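Local coordinates for lambda phage protein with carbohydrate-binding module (Shewanella oneidensis, PDB 2A5Z) that is of unknown function but has a jelly-roll fold with a carbohydrate-binding module, binds magnesium and probably recognises carbohydrate, at residues Gly27-Ser30 with Pro31-Leu35. Sequence-based numbering, arbitrary orientation.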
ATOM      1  N   GLY C  27      25.778  14.828  -7.452  1.00 39.82           N
ATOM      2  CA  GLY C  27      26.866  13.974  -7.928  1.00 39.01           C
ATOM      3  C   GLY C  27      26.327  12.758  -8.655  1.00 38.44           C
ATOM      4  O   GLY C  27      25.177  12.755  -9.096  1.00 38.66           O
ATOM      5  N   LEU C  28      27.151  11.722  -8.789  1.00 37.57           N
ATOM      6  CA  LEU C  28      26.703  10.496  -9.454  1.00 36.78           C
ATOM      7  C   LEU C  28      25.879   9.570  -8.554  1.00 35.89           C
ATOM      8  O   LEU C  28      25.874   9.703  -7.327  1.00 35.56           O
ATOM      9  CB  LEU C  28      27.853   9.739 -10.148  1.00 36.90           C
ATOM     10  CG  LEU C  28      29.342  10.016  -9.925  1.00 37.34           C
ATOM     11  CD1 LEU C  28      29.905   9.197  -8.777  1.00 37.77           C
ATOM     12  CD2 LEU C  28      30.096   9.724 -11.207  1.00 37.24           C
HETATM   13  N   MSE C  29      25.176   8.645  -9.201  1.00 35.14           N
HETATM   14  CA  MSE C  29      24.297   7.685  -8.549  1.00 34.15           C
HETATM   15  C   MSE C  29      25.051   6.376  -8.317  1.00 34.07           C
HETATM   16  O   MSE C  29      25.678   5.847  -9.241  1.00 34.07           O
HETATM   17  CB  MSE C  29      23.076   7.451  -9.443  1.00 34.21           C
HETATM   18  CG  MSE C  29      21.932   6.672  -8.808  1.00 33.94           C
HETATM   19 SE   MSE C  29      20.579   6.375  -9.964  1.00 33.10          SE
HETATM   20  CE  MSE C  29      21.370   5.318 -11.157  1.00 31.92           C
ATOM     21  N   SER C  30      24.992   5.867  -7.086  1.00 33.71           N
ATOM     22  CA  SER C  30      25.652   4.609  -6.700  1.00 33.33           C
ATOM     23  C   SER C  30      24.896   3.372  -7.208  1.00 32.92           C
ATOM     24  O   SER C  30      23.715   3.469  -7.534  1.00 32.84           O
ATOM     25  CB  SER C  30      25.817   4.539  -5.177  1.00 33.39           C
ATOM     26  OG  SER C  30      24.566   4.363  -4.529  1.00 33.76           O
ATOM     27  N   PRO C  31      25.581   2.205  -7.284  1.00 32.60           N
ATOM     28  CA  PRO C  31      24.928   0.946  -7.683  1.00 32.22           C
ATOM     29  C   PRO C  31      23.732   0.567  -6.800  1.00 31.89           C
ATOM     30  O   PRO C  31      22.733   0.052  -7.303  1.00 31.35           O
ATOM     31  CB  PRO C  31      26.053  -0.089  -7.545  1.00 32.38           C
ATOM     32  CG  PRO C  31      27.310   0.705  -7.717  1.00 32.50           C
ATOM     33  CD  PRO C  31      27.024   2.007  -7.036  1.00 32.55           C
ATOM     34  N   SER C  32      23.841   0.835  -5.500  1.00 31.75           N
ATOM     35  CA  SER C  32      22.775   0.568  -4.533  1.00 31.69           C
ATOM     36  C   SER C  32      21.514   1.418  -4.788  1.00 31.25           C
ATOM     37  O   SER C  32      20.386   0.952  -4.592  1.00 31.00           O
ATOM     38  CB  SER C  32      23.297   0.806  -3.116  1.00 31.77           C
ATOM     39  OG  SER C  32      22.229   0.970  -2.199  1.00 33.56           O
ATOM     40  N   GLU C  33      21.720   2.663  -5.211  1.00 30.60           N
ATOM     41  CA  GLU C  33      20.619   3.556  -5.559  1.00 30.20           C
ATOM     42  C   GLU C  33      19.997   3.158  -6.901  1.00 30.02           C
ATOM     43  O   GLU C  33      18.783   3.281  -7.089  1.00 29.94           O
ATOM     44  CB  GLU C  33      21.093   5.017  -5.565  1.00 30.09           C
ATOM     45  CG  GLU C  33      21.383   5.583  -4.165  1.00 30.14           C
ATOM     46  CD  GLU C  33      22.308   6.809  -4.163  1.00 30.32           C
ATOM     47  OE1 GLU C  33      23.116   6.979  -5.105  1.00 29.73           O
ATOM     48  OE2 GLU C  33      22.235   7.602  -3.198  1.00 30.60           O
ATOM     49  N   LYS C  34      20.827   2.674  -7.824  1.00 29.86           N
ATOM     50  CA  LYS C  34      20.352   2.215  -9.134  1.00 29.94           C
ATOM     51  C   LYS C  34      19.457   0.988  -8.976  1.00 29.66           C
ATOM     52  O   LYS C  34      18.401   0.899  -9.602  1.00 29.68           O
ATOM     53  CB  LYS C  34      21.527   1.909 -10.077  1.00 30.11           C
ATOM     54  CG  LYS C  34      21.108   1.511 -11.499  1.00 30.19           C
ATOM     55  CD  LYS C  34      22.311   1.382 -12.435  1.00 30.70           C
ATOM     56  CE  LYS C  34      21.899   0.932 -13.837  1.00 31.39           C
ATOM     57  NZ  LYS C  34      21.153   1.987 -14.600  1.00 32.38           N
ATOM     58  N   LEU C  35      19.889   0.056  -8.128  1.00 29.34           N
ATOM     59  CA  LEU C  35      19.127  -1.155  -7.823  1.00 29.14           C
ATOM     60  C   LEU C  35      17.773  -0.837  -7.188  1.00 28.60           C
ATOM     61  O   LEU C  35      16.755  -1.359  -7.631  1.00 28.63           O
ATOM     62  CB  LEU C  35      19.949  -2.093  -6.929  1.00 29.06           C
ATOM     63  CG  LEU C  35      19.474  -3.533  -6.697  1.00 29.72           C
ATOM     64  CD1 LEU C  35      19.329  -4.344  -7.997  1.00 30.04           C
ATOM     65  CD2 LEU C  35      20.430  -4.231  -5.729  1.00 29.63           C
TER
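Ser-30 and Glu-33 close a capping box over the first turn of helix 31-38, a worked example of a helix start closed by reciprocal bonds of unequal strength. The firm half runs backward: Ser-30 N gives its hydrogen to Glu-33 OE1 at 2.9 Å, nearly straight at 165°, meeting the oxygen on its anti side and 18° out of the carboxylate plane. The forward half is weak, with Glu-33 N 3.4 Å from Ser-30 OG. That hydroxyl lies between its own backbone N and carbonyl carbon (chi1 70°), which turns it over the helix end. Lys-34 N then begins the regular helical bonding, donating to Ser-30 O at 3.0 Å.

On the buried flank, the selenomethionine Met-29 runs past Glu-33 in the opposite direction, its CG 3.7 Å from Glu-33 CB, while its terminal CE lies 3.6 Å from Lys-34 CB. Ser-32, by contrast, is exposed and barely meets the cap. The end of the Lys-34 side chain leads away, and its NZ forms a salt bridge with Glu-33 OE2 of the second subunit. In the capping Glu-33, the bond from Ser-30 N to OE1 probably steadies a carboxylate whose OE2 makes a long, weak ion pair with Lys-34 NZ of the third subunit.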